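Local coordinates for protein putative adhesin (Bacteroides thetaiotaomicron, PDB 4QDG) that probably serves as an outer-membrane lipoprotein that anchors or caps a fimbrillin-type pilus, at residues Leu41-Asp44 with Asn48-Asp51; Thr101-Leu106 with Trp128-Leu133. All blocks are in the same frame, centred on the assembly; numbering follows the deposited sequence.

Contact 1 (Leu41-Asp44 with Asn48-Asp51)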
ATOM      1  N   LEU A  41       8.649  13.231 -12.224  1.00 33.21           N
ATOM      2  CA  LEU A  41       8.842  13.097 -13.671  1.00 33.55           C
ATOM      3  C   LEU A  41       8.070  14.164 -14.420  1.00 36.39           C
ATOM      4  O   LEU A  41       6.923  14.453 -14.069  1.00 36.01           O
ATOM      5  CB  LEU A  41       8.407  11.707 -14.153  1.00 33.86           C
ATOM      6  CG  LEU A  41       9.093  10.530 -13.482  1.00 38.68           C
ATOM      7  CD1 LEU A  41       8.192   9.354 -13.470  1.00 38.22           C
ATOM      8  CD2 LEU A  41      10.388  10.194 -14.154  1.00 38.29           C
ATOM      9  N   VAL A  42       8.714  14.762 -15.438  1.00 31.74           N
ATOM     10  CA  VAL A  42       8.160  15.843 -16.242  1.00 30.57           C
ATOM     11  C   VAL A  42       7.918  15.324 -17.643  1.00 35.38           C
ATOM     12  O   VAL A  42       8.837  14.812 -18.275  1.00 35.76           O
ATOM     13  CB  VAL A  42       9.069  17.130 -16.262  1.00 33.96           C
ATOM     14  CG1 VAL A  42       8.374  18.297 -16.978  1.00 33.52           C
ATOM     15  CG2 VAL A  42       9.504  17.551 -14.857  1.00 32.60           C
ATOM     16  N   TYR A  43       6.684  15.490 -18.128  1.00 32.59           N
ATOM     17  CA  TYR A  43       6.269  15.143 -19.481  1.00 33.89           C
ATOM     18  C   TYR A  43       5.651  16.373 -20.144  1.00 38.76           C
ATOM     19  O   TYR A  43       5.051  17.202 -19.462  1.00 38.44           O
ATOM     20  CB  TYR A  43       5.256  13.968 -19.472  1.00 34.35           C
ATOM     21  CG  TYR A  43       5.822  12.688 -18.894  1.00 36.50           C
ATOM     22  CD1 TYR A  43       6.662  11.871 -19.646  1.00 38.30           C
ATOM     23  CD2 TYR A  43       5.535  12.302 -17.590  1.00 36.51           C
ATOM     24  CE1 TYR A  43       7.219  10.714 -19.105  1.00 39.17           C
ATOM     25  CE2 TYR A  43       6.073  11.134 -17.044  1.00 37.89           C
ATOM     26  CZ  TYR A  43       6.905  10.334 -17.810  1.00 48.37           C
ATOM     27  OH  TYR A  43       7.403   9.169 -17.269  1.00 51.56           O
ATOM     28  N   ASP A  44       5.745  16.474 -21.467  1.00 35.73           N
ATOM     29  CA  ASP A  44       5.099  17.582 -22.164  1.00 35.77           C
ATOM     30  C   ASP A  44       3.597  17.245 -22.384  1.00 43.18           C
ATOM     31  O   ASP A  44       3.127  16.180 -21.961  1.00 42.21           O
ATOM     32  CB  ASP A  44       5.813  17.926 -23.483  1.00 37.42           C
ATOM     33  CG  ASP A  44       5.920  16.822 -24.517  1.00 45.51           C
ATOM     34  OD1 ASP A  44       4.938  16.036 -24.671  1.00 43.08           O
ATOM     35  OD2 ASP A  44       6.944  16.785 -25.233  1.00 56.85           O
ATOM     36  N   ASN A  48       5.569  13.238 -23.886  1.00 40.24           N
ATOM     37  CA  ASN A  48       6.977  12.872 -24.090  1.00 40.45           C
ATOM     38  C   ASN A  48       7.831  13.298 -22.924  1.00 44.20           C
ATOM     39  O   ASN A  48       7.671  14.409 -22.409  1.00 44.05           O
ATOM     40  CB  ASN A  48       7.539  13.450 -25.393  1.00 42.66           C
ATOM     41  CG  ASN A  48       6.732  13.075 -26.614  1.00 67.96           C
ATOM     42  OD1 ASN A  48       6.223  13.948 -27.326  1.00 62.27           O
ATOM     43  ND2 ASN A  48       6.546  11.769 -26.848  1.00 64.99           N
ATOM     44  N   TYR A  49       8.757  12.413 -22.512  1.00 41.96           N
ATOM     45  CA  TYR A  49       9.698  12.633 -21.414  1.00 41.98           C
ATOM     46  C   TYR A  49      10.419  13.968 -21.579  1.00 46.27           C
ATOM     47  O   TYR A  49      10.838  14.306 -22.698  1.00 48.18           O
ATOM     48  CB  TYR A  49      10.718  11.476 -21.315  1.00 43.37           C
ATOM     49  CG  TYR A  49      11.734  11.670 -20.206  1.00 43.99           C
ATOM     50  CD1 TYR A  49      11.438  11.316 -18.892  1.00 44.21           C
ATOM     51  CD2 TYR A  49      12.961  12.278 -20.458  1.00 45.77           C
ATOM     52  CE1 TYR A  49      12.355  11.526 -17.861  1.00 44.59           C
ATOM     53  CE2 TYR A  49      13.876  12.513 -19.432  1.00 46.57           C
ATOM     54  CZ  TYR A  49      13.576  12.119 -18.137  1.00 49.85           C
ATOM     55  OH  TYR A  49      14.484  12.330 -17.131  1.00 47.43           O
ATOM     56  N   VAL A  50      10.580  14.715 -20.460  1.00 40.13           N
ATOM     57  CA  VAL A  50      11.264  16.014 -20.451  1.00 39.16           C
ATOM     58  C   VAL A  50      12.398  15.965 -19.415  1.00 45.36           C
ATOM     59  O   VAL A  50      13.538  16.294 -19.759  1.00 47.76           O
ATOM     60  CB  VAL A  50      10.274  17.210 -20.193  1.00 40.97           C
ATOM     61  CG1 VAL A  50      11.006  18.532 -19.963  1.00 39.86           C
ATOM     62  CG2 VAL A  50       9.236  17.348 -21.308  1.00 40.65           C
ATOM     63  N   ASP A  51      12.076  15.626 -18.142  1.00 40.53           N
ATOM     64  CA  ASP A  51      13.063  15.597 -17.062  1.00 40.72           C
ATOM     65  C   ASP A  51      12.601  14.782 -15.862  1.00 42.78           C
ATOM     66  O   ASP A  51      11.436  14.395 -15.758  1.00 40.29           O
ATOM     67  CB  ASP A  51      13.412  17.030 -16.595  1.00 44.42           C
ATOM     68  CG  ASP A  51      14.819  17.222 -16.004  1.00 58.61           C
ATOM     69  OD1 ASP A  51      15.636  16.260 -16.051  1.00 59.13           O
ATOM     70  OD2 ASP A  51      15.101  18.326 -15.497  1.00 65.34           O
TER
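Val42 meets both Val50 and Asp51 through its carbonyl oxygen, and this defines a classic beta bulge in the hairpin. Val42 O accepts Val50 N at 2.8 Å, with an N-H...O angle of 139°, and also a weak, longer bond from Asp51 N. Val42 N in turn gives a straighter bond to Asp51 O, making Val42 and Asp51 an antiparallel hydrogen-bonded pair. Beyond the bulge the register has shifted by one, and Tyr43 faces Tyr49 as a non-hydrogen-bonded pair. Tyr43 CA also makes a C-H...O contact with Asn48 O.

Asp44 can be followed outward from its backbone. Its CB lies 4.1 Å from Val50 CG2, and its CG sits over the Asn48 backbone. OD1 receives Asn48 N at 3.0 Å, nearly straight at 168° but from above the carboxylate plane, while OD2 packs against Asn48 CB at 3.4 Å. A chi1 of 59° sets CG between its own N and carbonyl carbon, turning the carboxylate back over the turn, where OD1 also takes a weak bond from Asn46 N. At the bulge itself, Val42 CG1 touches Val50 CB at 3.9 Å. With Asp44 N bonded to Asn48 O as well, backbone and carboxylate together close the turn, and the two N-H groups directed at OD1 would be expected to favour its ionised form.

Contact 2 (Thr101-Leu106 with Trp128-Leu133)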
ATOM      1  N   THR A 101      10.039   6.263 -23.618  1.00 52.00           N
ATOM      2  CA  THR A 101      10.254   6.717 -22.242  1.00 48.65           C
ATOM      3  C   THR A 101       9.147   7.698 -21.841  1.00 46.01           C
ATOM      4  O   THR A 101       9.233   8.335 -20.790  1.00 43.82           O
ATOM      5  CB  THR A 101      11.665   7.304 -22.070  1.00 55.04           C
ATOM      6  OG1 THR A 101      11.903   8.345 -23.041  1.00 57.62           O
ATOM      7  CG2 THR A 101      12.743   6.220 -22.129  1.00 51.07           C
ATOM      8  N   GLY A 102       8.098   7.748 -22.658  1.00 40.59           N
ATOM      9  CA  GLY A 102       6.962   8.640 -22.463  1.00 39.18           C
ATOM     10  C   GLY A 102       6.069   8.271 -21.294  1.00 40.90           C
ATOM     11  O   GLY A 102       6.195   7.181 -20.705  1.00 38.76           O
ATOM     12  N   TYR A 103       5.147   9.189 -20.962  1.00 36.96           N
ATOM     13  CA  TYR A 103       4.171   9.052 -19.870  1.00 35.60           C
ATOM     14  C   TYR A 103       3.534   7.655 -19.815  1.00 36.49           C
ATOM     15  O   TYR A 103       3.558   7.028 -18.757  1.00 34.93           O
ATOM     16  CB  TYR A 103       3.082  10.134 -19.999  1.00 36.09           C
ATOM     17  CG  TYR A 103       1.882   9.969 -19.081  1.00 35.67           C
ATOM     18  CD1 TYR A 103       2.044   9.827 -17.703  1.00 36.99           C
ATOM     19  CD2 TYR A 103       0.586  10.084 -19.574  1.00 35.57           C
ATOM     20  CE1 TYR A 103       0.945   9.690 -16.858  1.00 36.46           C
ATOM     21  CE2 TYR A 103      -0.520   9.982 -18.736  1.00 35.14           C
ATOM     22  CZ  TYR A 103      -0.338   9.781 -17.380  1.00 40.74           C
ATOM     23  OH  TYR A 103      -1.442   9.662 -16.579  1.00 35.74           O
ATOM     24  N   THR A 104       3.047   7.155 -20.957  1.00 33.79           N
ATOM     25  CA  THR A 104       2.310   5.890 -21.039  1.00 34.02           C
ATOM     26  C   THR A 104       3.235   4.641 -21.103  1.00 40.60           C
ATOM     27  O   THR A 104       2.734   3.512 -21.070  1.00 41.07           O
ATOM     28  CB  THR A 104       1.312   5.928 -22.213  1.00 35.42           C
ATOM     29  OG1 THR A 104       2.008   6.037 -23.445  1.00 39.58           O
ATOM     30  CG2 THR A 104       0.298   7.065 -22.090  1.00 32.96           C
ATOM     31  N   ASP A 105       4.561   4.834 -21.109  1.00 38.10           N
ATOM     32  CA  ASP A 105       5.522   3.728 -21.176  1.00 39.56           C
ATOM     33  C   ASP A 105       6.067   3.341 -19.793  1.00 46.36           C
ATOM     34  O   ASP A 105       6.763   2.330 -19.654  1.00 48.79           O
ATOM     35  CB  ASP A 105       6.676   4.082 -22.140  1.00 42.04           C
ATOM     36  CG  ASP A 105       6.199   4.356 -23.561  1.00 50.67           C
ATOM     37  OD1 ASP A 105       5.402   3.546 -24.088  1.00 53.69           O
ATOM     38  OD2 ASP A 105       6.570   5.407 -24.119  1.00 57.76           O
ATOM     39  N   LEU A 106       5.745   4.103 -18.773  1.00 41.55           N
ATOM     40  CA  LEU A 106       6.243   3.761 -17.467  1.00 41.07           C
ATOM     41  C   LEU A 106       5.417   2.664 -16.773  1.00 43.35           C
ATOM     42  O   LEU A 106       4.183   2.596 -16.859  1.00 42.88           O
ATOM     43  CB  LEU A 106       6.340   5.007 -16.581  1.00 40.78           C
ATOM     44  CG  LEU A 106       7.178   4.908 -15.309  1.00 46.08           C
ATOM     45  CD1 LEU A 106       8.551   4.220 -15.554  1.00 47.27           C
ATOM     46  CD2 LEU A 106       7.361   6.268 -14.721  1.00 48.66           C
ATOM     47  N   TRP A 128       2.121   7.404  -4.957  1.00 29.30           N
ATOM     48  CA  TRP A 128       1.926   7.843  -6.333  1.00 29.82           C
ATOM     49  C   TRP A 128       0.888   8.940  -6.417  1.00 32.31           C
ATOM     50  O   TRP A 128      -0.112   8.904  -5.718  1.00 31.68           O
ATOM     51  CB  TRP A 128       1.497   6.653  -7.227  1.00 28.70           C
ATOM     52  CG  TRP A 128       1.207   7.025  -8.645  1.00 29.61           C
ATOM     53  CD1 TRP A 128       2.104   7.112  -9.670  1.00 33.16           C
ATOM     54  CD2 TRP A 128      -0.056   7.436  -9.181  1.00 28.97           C
ATOM     55  NE1 TRP A 128       1.472   7.523 -10.818  1.00 32.09           N
ATOM     56  CE2 TRP A 128       0.143   7.722 -10.548  1.00 33.28           C
ATOM     57  CE3 TRP A 128      -1.349   7.555  -8.647  1.00 29.30           C
ATOM     58  CZ2 TRP A 128      -0.901   8.111 -11.386  1.00 33.14           C
ATOM     59  CZ3 TRP A 128      -2.383   7.949  -9.481  1.00 30.68           C
ATOM     60  CH2 TRP A 128      -2.157   8.220 -10.831  1.00 31.77           C
ATOM     61  N   GLY A 129       1.115   9.853  -7.350  1.00 28.70           N
ATOM     62  CA  GLY A 129       0.209  10.930  -7.710  1.00 27.65           C
ATOM     63  C   GLY A 129       0.633  11.543  -9.030  1.00 32.00           C
ATOM     64  O   GLY A 129       1.782  11.392  -9.451  1.00 28.79           O
ATOM     65  N   GLU A 130      -0.279  12.270  -9.675  1.00 31.71           N
ATOM     66  CA  GLU A 130       0.022  12.975 -10.937  1.00 31.40           C
ATOM     67  C   GLU A 130      -0.781  14.289 -11.036  1.00 33.98           C
ATOM     68  O   GLU A 130      -1.792  14.457 -10.350  1.00 31.21           O
ATOM     69  CB  GLU A 130      -0.228  12.081 -12.163  1.00 32.50           C
ATOM     70  CG  GLU A 130      -1.657  11.581 -12.291  1.00 37.24           C
ATOM     71  CD  GLU A 130      -1.976  10.786 -13.540  1.00 46.82           C
ATOM     72  OE1 GLU A 130      -1.026  10.374 -14.242  1.00 40.98           O
ATOM     73  OE2 GLU A 130      -3.180  10.586 -13.826  1.00 38.51           O
ATOM     74  N   LEU A 131      -0.322  15.207 -11.906  1.00 30.79           N
ATOM     75  CA  LEU A 131      -0.936  16.499 -12.099  1.00 30.58           C
ATOM     76  C   LEU A 131      -0.581  17.092 -13.468  1.00 33.61           C
ATOM     77  O   LEU A 131       0.564  16.994 -13.897  1.00 33.06           O
ATOM     78  CB  LEU A 131      -0.452  17.448 -10.964  1.00 30.00           C
ATOM     79  CG  LEU A 131      -1.043  18.866 -10.937  1.00 35.02           C
ATOM     80  CD1 LEU A 131      -2.421  18.869 -10.324  1.00 34.13           C
ATOM     81  CD2 LEU A 131      -0.116  19.828 -10.195  1.00 37.28           C
ATOM     82  N   THR A 132      -1.580  17.695 -14.140  1.00 29.20           N
ATOM     83  CA  THR A 132      -1.385  18.443 -15.387  1.00 29.45           C
ATOM     84  C   THR A 132      -1.426  19.914 -14.996  1.00 30.15           C
ATOM     85  O   THR A 132      -2.344  20.334 -14.273  1.00 28.36           O
ATOM     86  CB  THR A 132      -2.396  18.076 -16.487  1.00 32.87           C
ATOM     87  OG1 THR A 132      -2.324  16.686 -16.732  1.00 36.98           O
ATOM     88  CG2 THR A 132      -2.109  18.773 -17.785  1.00 25.55           C
ATOM     89  N   LEU A 133      -0.402  20.679 -15.397  1.00 26.17           N
ATOM     90  CA  LEU A 133      -0.343  22.080 -14.993  1.00 27.17           C
ATOM     91  C   LEU A 133       0.416  22.907 -16.021  1.00 31.44           C
ATOM     92  O   LEU A 133       1.484  22.498 -16.500  1.00 30.84           O
ATOM     93  CB  LEU A 133       0.296  22.186 -13.567  1.00 26.88           C
ATOM     94  CG  LEU A 133       0.651  23.566 -12.985  1.00 31.91           C
ATOM     95  CD1 LEU A 133      -0.616  24.408 -12.668  1.00 31.34           C
ATOM     96  CD2 LEU A 133       1.472  23.401 -11.716  1.00 32.26           C
TER
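Glu130 and Tyr103 supply the entire direct contact between strand segment 128-133 and the loop 101-106, whose nearest CA atoms, those of these same two residues, remain 10.6 Å apart. Only 73 Å² is buried between the segments, in keeping with two long side chains bridging that gap.

Along the strand, Trp128 comes first; its ring meets that of Tyr81, and its backbone bonds to Met147. Gly129 bonds through its backbone to Ala80. At Glu130 the side chain heads for the loop: CG lies between the backbone N and carbonyl carbon (chi1 60°), and beyond it the chain is extended (chi2 175°), which carries the carboxylate out to the phenol. Tyr103 OH donates to Glu130 OE1 at 2.5 Å, a very short bond. OE1 approaches the edge of the ring near its plane and lies 3.3 Å from Tyr103 CE1; ring and carboxylate planes are 40° apart. OE2, at 3.4 Å from Tyr103 OH, has a poor angle and is not bonded to it. His77 NE2 is a second partner of OE1, and the His77 ring also meets Tyr103 edge-to-face. Leu131 then pairs with Phe78, Thr132 OG1 bonds to His77 ND1, and Leu133 pairs with Tyr76.

Strand 127-137 runs antiparallel to both 75-82 and 140-159, while the loop linking strands 91-94 and 107-110 reaches it across strand 75-82 through Tyr103.

In the fold
From the N terminus, strand 38-44 turns directly into strand 49-55, and contact 1 closes that tight hairpin. The chain then runs through strand 75-82, which pairs with 38-44, before entering the loop 101-106; contact 2 closes later, when strand 127-137 brings back segment 128-133. The two closures therefore follow in series, without nesting or crossing. In space their centres are about 8 Å apart, and the loop packs on the hairpin: Tyr43 CE1 lies 3.2 Å from Tyr103 N, and Leu41 CD1 is 3.4 Å from Leu106 CD2. Backbone bonds join them further, from Tyr43 to His77 of strand 75-82 and from Tyr103 to Gly47 in the hairpin turn.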